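Local coordinates for putative hemin ABC transport system, membrane protein (Burkholderia cenocepacia J2315, PDB 5B57) that probably forms the membrane-spanning permease subunit of an ABC transporter that imports heme into the cell, at residues A[107-112]-A[240-245]; A[235-240]-A[303-308]. All coordinates share one frame; numbering follows the deposited sequence.

Contact 1 (A[107-112]-A[240-245]). With DMU (decyl-beta-D-maltopyranoside), chain E.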
ATOM      1  N   ARG A 107      -2.147 -38.444  11.395  1.00 35.11           N
ATOM      2  CA  ARG A 107      -2.998 -37.403  10.864  1.00 34.81           C
ATOM      3  C   ARG A 107      -3.229 -36.317  11.900  1.00 35.00           C
ATOM      4  O   ARG A 107      -3.185 -35.125  11.580  1.00 35.80           O
ATOM      5  CB  ARG A 107      -4.312 -38.012  10.395  1.00 36.36           C
ATOM      6  CG  ARG A 107      -5.322 -37.002   9.990  1.00 32.81           C
ATOM      7  CD  ARG A 107      -6.204 -37.510   8.894  1.00 35.65           C
ATOM      8  NE  ARG A 107      -7.264 -36.549   8.651  1.00 36.23           N
ATOM      9  CZ  ARG A 107      -8.198 -36.705   7.725  1.00 37.72           C
ATOM     10  NH1 ARG A 107      -8.191 -37.790   6.965  1.00 38.05           N
ATOM     11  NH2 ARG A 107      -9.131 -35.783   7.554  1.00 38.42           N
ATOM     12  N   VAL A 108      -3.447 -36.702  13.155  1.00 35.09           N
ATOM     13  CA  VAL A 108      -3.617 -35.688  14.192  1.00 35.98           C
ATOM     14  C   VAL A 108      -2.328 -34.917  14.397  1.00 32.68           C
ATOM     15  O   VAL A 108      -2.338 -33.686  14.475  1.00 32.04           O
ATOM     16  CB  VAL A 108      -4.108 -36.316  15.506  1.00 36.79           C
ATOM     17  CG1 VAL A 108      -4.001 -35.299  16.597  1.00 34.78           C
ATOM     18  CG2 VAL A 108      -5.549 -36.773  15.359  1.00 36.11           C
ATOM     19  N   VAL A 109      -1.193 -35.622  14.446  1.00 32.72           N
ATOM     20  CA  VAL A 109       0.097 -34.943  14.587  1.00 31.99           C
ATOM     21  C   VAL A 109       0.371 -34.027  13.389  1.00 37.29           C
ATOM     22  O   VAL A 109       0.869 -32.910  13.554  1.00 37.81           O
ATOM     23  CB  VAL A 109       1.213 -35.978  14.820  1.00 32.40           C
ATOM     24  CG1 VAL A 109       2.439 -35.648  14.055  1.00 31.45           C
ATOM     25  CG2 VAL A 109       1.576 -35.941  16.230  1.00 33.10           C
ATOM     26  N   LEU A 110       0.022 -34.457  12.174  1.00 35.54           N
ATOM     27  CA  LEU A 110       0.249 -33.599  11.018  1.00 33.22           C
ATOM     28  C   LEU A 110      -0.563 -32.318  11.128  1.00 32.67           C
ATOM     29  O   LEU A 110      -0.049 -31.230  10.847  1.00 32.09           O
ATOM     30  CB  LEU A 110      -0.077 -34.342   9.711  1.00 29.11           C
ATOM     31  CG  LEU A 110       0.262 -33.607   8.399  1.00 27.93           C
ATOM     32  CD1 LEU A 110       1.748 -33.434   8.227  1.00 27.28           C
ATOM     33  CD2 LEU A 110      -0.281 -34.314   7.203  1.00 27.97           C
ATOM     34  N   ALA A 111      -1.821 -32.416  11.570  1.00 31.89           N
ATOM     35  CA  ALA A 111      -2.617 -31.207  11.767  1.00 31.30           C
ATOM     36  C   ALA A 111      -1.969 -30.249  12.776  1.00 31.48           C
ATOM     37  O   ALA A 111      -2.018 -29.039  12.579  1.00 31.32           O
ATOM     38  CB  ALA A 111      -4.036 -31.554  12.197  1.00 30.32           C
ATOM     39  N   LEU A 112      -1.344 -30.757  13.845  1.00 31.65           N
ATOM     40  CA  LEU A 112      -0.639 -29.866  14.768  1.00 29.51           C
ATOM     41  C   LEU A 112       0.585 -29.230  14.118  1.00 33.97           C
ATOM     42  O   LEU A 112       0.829 -28.034  14.303  1.00 34.28           O
ATOM     43  CB  LEU A 112      -0.215 -30.608  16.037  1.00 30.51           C
ATOM     44  CG  LEU A 112      -1.350 -31.092  16.919  1.00 31.69           C
ATOM     45  CD1 LEU A 112      -0.791 -31.879  18.059  1.00 32.62           C
ATOM     46  CD2 LEU A 112      -2.160 -29.915  17.408  1.00 31.66           C
ATOM     47  N   ALA A 240      -0.865 -38.618   5.739  1.00 42.48           N
ATOM     48  CA  ALA A 240       0.000 -38.515   6.906  1.00 43.64           C
ATOM     49  C   ALA A 240       0.452 -39.900   7.349  1.00 43.51           C
ATOM     50  O   ALA A 240      -0.365 -40.692   7.828  1.00 44.33           O
ATOM     51  CB  ALA A 240      -0.749 -37.798   8.031  1.00 45.40           C
ATOM     52  N   GLN A 241       1.743 -40.199   7.203  1.00 44.29           N
ATOM     53  CA  GLN A 241       2.316 -41.407   7.787  1.00 47.25           C
ATOM     54  C   GLN A 241       3.600 -41.076   8.543  1.00 46.76           C
ATOM     55  O   GLN A 241       4.310 -40.125   8.197  1.00 50.05           O
ATOM     56  CB  GLN A 241       2.585 -42.481   6.721  1.00 50.55           C
ATOM     57  CG  GLN A 241       3.514 -42.042   5.609  1.00 54.52           C
ATOM     58  CD  GLN A 241       3.417 -42.941   4.396  1.00 59.52           C
ATOM     59  OE1 GLN A 241       4.425 -43.466   3.906  1.00 62.43           O
ATOM     60  NE2 GLN A 241       2.194 -43.136   3.906  1.00 62.07           N
ATOM     61  N   TRP A 242       3.890 -41.870   9.584  1.00 42.61           N
ATOM     62  CA  TRP A 242       5.052 -41.624  10.442  1.00 38.78           C
ATOM     63  C   TRP A 242       6.369 -41.470   9.691  1.00 37.45           C
ATOM     64  O   TRP A 242       7.116 -40.539  10.016  1.00 37.19           O
ATOM     65  CB  TRP A 242       5.210 -42.726  11.503  1.00 37.48           C
ATOM     66  CG  TRP A 242       4.163 -42.708  12.573  1.00 36.00           C
ATOM     67  CD1 TRP A 242       3.288 -43.704  12.858  1.00 36.33           C
ATOM     68  CD2 TRP A 242       3.856 -41.626  13.486  1.00 34.75           C
ATOM     69  NE1 TRP A 242       2.461 -43.326  13.891  1.00 37.10           N
ATOM     70  CE2 TRP A 242       2.785 -42.055  14.290  1.00 34.97           C
ATOM     71  CE3 TRP A 242       4.381 -40.347  13.698  1.00 33.98           C
ATOM     72  CZ2 TRP A 242       2.228 -41.261  15.291  1.00 33.16           C
ATOM     73  CZ3 TRP A 242       3.821 -39.555  14.698  1.00 33.51           C
ATOM     74  CH2 TRP A 242       2.756 -40.022  15.480  1.00 33.24           C
ATOM     75  N   PRO A 243       6.740 -42.331   8.734  1.00 37.54           N
ATOM     76  CA  PRO A 243       8.056 -42.152   8.098  1.00 37.57           C
ATOM     77  C   PRO A 243       8.281 -40.760   7.517  1.00 38.51           C
ATOM     78  O   PRO A 243       9.405 -40.245   7.609  1.00 38.45           O
ATOM     79  CB  PRO A 243       8.078 -43.247   7.018  1.00 38.21           C
ATOM     80  CG  PRO A 243       6.677 -43.811   6.961  1.00 38.45           C
ATOM     81  CD  PRO A 243       6.102 -43.589   8.312  1.00 38.44           C
ATOM     82  N   THR A 244       7.249 -40.118   6.943  1.00 39.71           N
ATOM     83  CA  THR A 244       7.466 -38.768   6.430  1.00 40.93           C
ATOM     84  C   THR A 244       7.455 -37.730   7.553  1.00 41.39           C
ATOM     85  O   THR A 244       8.297 -36.823   7.553  1.00 42.45           O
ATOM     86  CB  THR A 244       6.448 -38.409   5.332  1.00 43.88           C
ATOM     87  OG1 THR A 244       5.113 -38.457   5.843  1.00 48.45           O
ATOM     88  CG2 THR A 244       6.591 -39.345   4.122  1.00 45.32           C
ATOM     89  N   LEU A 245       6.542 -37.850   8.528  1.00 41.42           N
ATOM     90  CA  LEU A 245       6.590 -36.961   9.694  1.00 42.98           C
ATOM     91  C   LEU A 245       7.975 -36.933  10.352  1.00 43.24           C
ATOM     92  O   LEU A 245       8.431 -35.884  10.815  1.00 43.66           O
ATOM     93  CB  LEU A 245       5.536 -37.374  10.716  1.00 43.24           C
ATOM     94  CG  LEU A 245       4.123 -37.005  10.296  1.00 42.53           C
ATOM     95  CD1 LEU A 245       3.155 -37.680  11.228  1.00 41.85           C
ATOM     96  CD2 LEU A 245       3.976 -35.513  10.396  1.00 42.14           C
TER
HETATM   97  C1  DMU E 401       9.395 -41.105  14.286  1.00 78.93           C
HETATM   98  C2  DMU E 401       8.806 -42.398  13.787  1.00 79.94           C
HETATM   99  C3  DMU E 401       8.008 -43.075  14.909  1.00 80.33           C
HETATM  100  C4  DMU E 401       6.974 -42.090  15.529  1.00 79.47           C
HETATM  101  O5  DMU E 401       7.638 -40.860  15.917  1.00 78.30           O
HETATM  102  C6  DMU E 401       8.275 -40.217  14.789  1.00 78.43           C
HETATM  103  O7  DMU E 401       7.337 -44.224  14.387  1.00 81.22           O
HETATM  104  O16 DMU E 401       8.821 -38.959  15.182  1.00 78.79           O
HETATM  105  C18 DMU E 401       8.032 -37.871  14.695  1.00 78.72           C
HETATM  106  C19 DMU E 401       7.555 -37.044  15.874  1.00 79.21           C
HETATM  107  C22 DMU E 401       6.546 -36.000  15.433  1.00 79.32           C
HETATM  108  C25 DMU E 401       6.398 -34.907  16.489  1.00 78.67           C
HETATM  109  C28 DMU E 401       6.476 -33.516  15.856  1.00 77.57           C
HETATM  110  C31 DMU E 401       7.440 -32.600  16.625  1.00 76.49           C
HETATM  111  C34 DMU E 401       6.803 -31.227  16.886  1.00 77.25           C
HETATM  112  C37 DMU E 401       7.866 -30.116  16.951  1.00 76.88           C
HETATM  113  C40 DMU E 401       7.239 -28.726  16.724  1.00 77.45           C
HETATM  114  C43 DMU E 401       6.852 -28.075  18.039  1.00 78.58           C
HETATM  115  O49 DMU E 401      10.105 -40.447  13.225  1.00 79.62           O
HETATM  116  O55 DMU E 401       9.843 -43.271  13.318  1.00 80.51           O
HETATM  117  C57 DMU E 401       6.272 -42.696  16.755  1.00 79.50           C
HETATM  118  O61 DMU E 401       5.324 -43.688  16.326  1.00 79.73           O
HETATM  119  C5  DMU E 401       8.423 -46.400  14.158  1.00 80.52           C
HETATM  120  C7  DMU E 401       7.657 -46.923  12.946  1.00 81.01           C
HETATM  121  C8  DMU E 401       6.264 -47.415  13.340  1.00 82.40           C
HETATM  122  C9  DMU E 401       5.536 -46.371  14.163  1.00 82.07           C
HETATM  123  O1  DMU E 401       6.290 -46.084  15.346  1.00 81.23           O
HETATM  124  C10 DMU E 401       7.553 -45.471  15.041  1.00 81.07           C
HETATM  125  O2  DMU E 401       5.498 -47.707  12.154  1.00 82.78           O
HETATM  126  O3  DMU E 401       9.596 -45.692  13.708  1.00 79.92           O
HETATM  127  O4  DMU E 401       8.392 -48.008  12.359  1.00 80.75           O
HETATM  128  C11 DMU E 401       4.157 -46.868  14.551  1.00 81.47           C
HETATM  129  O6  DMU E 401       4.008 -48.242  14.130  1.00 80.88           O

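Contact 2 (A[235-240]-A[303-308])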
ATOM      1  N   GLY A 235      -5.585 -29.665  -0.654  1.00 27.68           N
ATOM      2  CA  GLY A 235      -5.105 -29.837   0.712  1.00 26.12           C
ATOM      3  C   GLY A 235      -5.739 -30.989   1.481  1.00 26.97           C
ATOM      4  O   GLY A 235      -6.965 -31.062   1.627  1.00 27.51           O
ATOM      5  N   SER A 236      -4.930 -31.901   1.995  1.00 27.99           N
ATOM      6  CA  SER A 236      -5.472 -33.039   2.718  1.00 30.85           C
ATOM      7  C   SER A 236      -4.429 -33.488   3.722  1.00 32.18           C
ATOM      8  O   SER A 236      -3.229 -33.455   3.434  1.00 34.35           O
ATOM      9  CB  SER A 236      -5.837 -34.172   1.753  1.00 33.04           C
ATOM     10  OG  SER A 236      -6.251 -35.373   2.382  1.00 24.99           O
ATOM     11  N   LEU A 237      -4.877 -33.876   4.909  1.00 32.56           N
ATOM     12  CA  LEU A 237      -3.968 -34.557   5.821  1.00 34.10           C
ATOM     13  C   LEU A 237      -3.987 -36.083   5.646  1.00 37.18           C
ATOM     14  O   LEU A 237      -3.343 -36.789   6.435  1.00 38.93           O
ATOM     15  CB  LEU A 237      -4.294 -34.192   7.275  1.00 32.24           C
ATOM     16  CG  LEU A 237      -4.309 -32.697   7.516  1.00 31.18           C
ATOM     17  CD1 LEU A 237      -4.851 -32.382   8.885  1.00 31.15           C
ATOM     18  CD2 LEU A 237      -2.905 -32.159   7.364  1.00 31.20           C
ATOM     19  N   GLY A 238      -4.686 -36.595   4.625  1.00 37.52           N
ATOM     20  CA  GLY A 238      -4.902 -38.019   4.461  1.00 39.87           C
ATOM     21  C   GLY A 238      -3.682 -38.802   4.004  1.00 39.95           C
ATOM     22  O   GLY A 238      -3.746 -40.033   3.975  1.00 41.31           O
ATOM     23  N   GLY A 239      -2.590 -38.130   3.645  1.00 38.62           N
ATOM     24  CA  GLY A 239      -1.330 -38.778   3.341  1.00 38.56           C
ATOM     25  C   GLY A 239      -0.397 -38.920   4.530  1.00 42.25           C
ATOM     26  O   GLY A 239       0.753 -39.339   4.346  1.00 45.48           O
ATOM     27  N   ALA A 240      -0.865 -38.618   5.739  1.00 42.48           N
ATOM     28  CA  ALA A 240       0.000 -38.515   6.906  1.00 43.64           C
ATOM     29  C   ALA A 240       0.452 -39.900   7.349  1.00 43.51           C
ATOM     30  O   ALA A 240      -0.365 -40.692   7.828  1.00 44.33           O
ATOM     31  CB  ALA A 240      -0.749 -37.798   8.031  1.00 45.40           C
ATOM     32  N   SER A 303       4.585 -29.879   1.422  1.00 32.20           N
ATOM     33  CA  SER A 303       5.075 -31.100   0.782  1.00 36.82           C
ATOM     34  C   SER A 303       4.194 -32.290   1.073  1.00 41.67           C
ATOM     35  O   SER A 303       4.120 -33.223   0.260  1.00 49.07           O
ATOM     36  CB  SER A 303       6.492 -31.427   1.245  1.00 39.87           C
ATOM     37  OG  SER A 303       7.439 -30.669   0.509  1.00 44.95           O
ATOM     38  N   CYS A 304       3.526 -32.298   2.214  1.00 38.42           N
ATOM     39  CA  CYS A 304       2.756 -33.463   2.569  1.00 38.38           C
ATOM     40  C   CYS A 304       1.345 -33.126   3.005  1.00 34.38           C
ATOM     41  O   CYS A 304       0.604 -34.032   3.403  1.00 35.81           O
ATOM     42  CB  CYS A 304       3.472 -34.234   3.666  1.00 41.65           C
ATOM     43  SG  CYS A 304       3.736 -33.185   5.062  1.00 43.50           S
ATOM     44  N   ALA A 305       0.944 -31.861   2.927  1.00 28.61           N
ATOM     45  CA  ALA A 305      -0.436 -31.479   3.174  1.00 27.03           C
ATOM     46  C   ALA A 305      -1.134 -30.866   1.976  1.00 26.79           C
ATOM     47  O   ALA A 305      -2.370 -30.882   1.936  1.00 25.97           O
ATOM     48  CB  ALA A 305      -0.525 -30.475   4.333  1.00 27.37           C
ATOM     49  N   GLY A 306      -0.395 -30.312   1.021  1.00 26.01           N
ATOM     50  CA  GLY A 306      -0.999 -29.668  -0.122  1.00 25.74           C
ATOM     51  C   GLY A 306      -1.228 -28.199   0.149  1.00 26.14           C
ATOM     52  O   GLY A 306      -0.517 -27.604   0.950  1.00 25.76           O
ATOM     53  N   ILE A 307      -2.222 -27.596  -0.487  1.00 27.83           N
ATOM     54  CA  ILE A 307      -2.413 -26.156  -0.352  1.00 29.00           C
ATOM     55  C   ILE A 307      -3.470 -25.892   0.718  1.00 31.88           C
ATOM     56  O   ILE A 307      -4.639 -26.268   0.572  1.00 31.49           O
ATOM     57  CB  ILE A 307      -2.799 -25.500  -1.690  1.00 27.03           C
ATOM     58  CG1 ILE A 307      -1.788 -25.814  -2.788  1.00 25.21           C
ATOM     59  CG2 ILE A 307      -2.795 -24.035  -1.517  1.00 25.13           C
ATOM     60  CD1 ILE A 307      -0.477 -25.035  -2.668  1.00 23.74           C
ATOM     61  N   ILE A 308      -3.042 -25.269   1.802  1.00 35.24           N
ATOM     62  CA  ILE A 308      -3.922 -24.797   2.858  1.00 39.77           C
ATOM     63  C   ILE A 308      -3.169 -23.559   3.246  1.00 44.48           C
ATOM     64  O   ILE A 308      -1.968 -23.685   3.470  1.00 53.53           O
ATOM     65  CB  ILE A 308      -4.017 -25.801   4.025  1.00 41.26           C
ATOM     66  CG1 ILE A 308      -4.307 -27.233   3.544  1.00 41.15           C
ATOM     67  CG2 ILE A 308      -5.058 -25.363   4.999  1.00 42.09           C
ATOM     68  CD1 ILE A 308      -3.341 -28.278   4.100  1.00 40.39           C
TER

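Contact 1 (A[107-112]-A[240-245])
L245 reaches helix 94-128 with both of its methyls. Its CG lies opposite the carbonyl carbon (chi1 -74°), which sets the isobutyl group obliquely across V109 and L110: L245 CD1 rests 3.6 Å from V109 CG1, and L245 CD2 lies 3.7 Å from L110 CD1 and still touches V109 CG1. L110 also divides its branches. With CG swung opposite the backbone N (chi1 -174°), CD1 goes to L245 while L110 CD2 touches A240 CB at 3.6 Å. That alanine methyl nestles equally close to the helix backbone, 3.6 Å from R107 CA; the R107 guanidinium extends the other way, to salt bridges with D346 and D357. V109 CG1 then approaches the W242 indole obliquely, 4.2 Å from CZ3. The maltoside headgroup of the bound detergent lies over one face of this ring, DMU O61 standing 3.6 Å above the plane and over its centre, while W242 NE1 is hydrogen-bonded to L101 O. T244 OG1 and L245 N both bond to Q241 O, fixing the first turn. The arrangement is the start of helix 242-260, with Q241 at the N-cap position, packed through apolar side chains on helix 94-128 within the all-helical FecCD permease fold.

Contact 2 (A[235-240]-A[303-308])
S236 and A305 join the two segments through their backbones. S236 N donates to A305 O over 2.8 Å. The bond is bent moderately, with 154° at the hydrogen. The same carbonyl lies 3.2 Å from G235 CA in a CA-H...O contact, and a further one runs the opposite way, from A305 CA to S236 O at 3.4 Å. Side chains add a looser apolar touch, L237 CD2 to A305 CB at 4.2 Å. G235 and G306 each leave a helix with positive phi, and without side chains their CA atoms come within 4.2 Å.

I308 packs on G235 beside these backbone contacts. From CB, which points toward the loop, CG1 starts beside the backbone N (chi1 -49°) and lies 3.9 Å from G235 CA. At the tip, I308 CD1 stays over the same glycine, 4.1 Å from its CA, with S236 N slightly beyond. The side chain also packs on L360 and T364 of helix 360-378. Beyond the contact, S236 OG accepts from G238 N at 3.0 Å, forming an ST turn that overlaps the type I turn from L237 to A240.

The arrangement is a junction of two glycine-terminated helix C-termini, joining the ends of helices 223-234 and 283-305 by one main-chain hydrogen bond and flanking CA-H...O contacts in the interior of the FecCD permease fold.

Contacts 1 and 2 lie with their centres about 10 Å apart and share A240, the last residue of the 235-240 segment and the first of the 240-245 segment, two residues before helix 242-260. L237 bridges them: its CD2 is 3.4 Å from L110 CD2, and its CD1 lies 3.5 Å from A111 CB. C304 adds a second bridge, its SG 3.7 Å from L110 CD1. Helix 94-128 is therefore packed against the 235-240 loop and the end of helix 283-305 as well as against helix 242-260. The detergent meets contact 1 directly through W242, whereas the C304 side chain in contact 2 is about 11 Å away between nearest atoms.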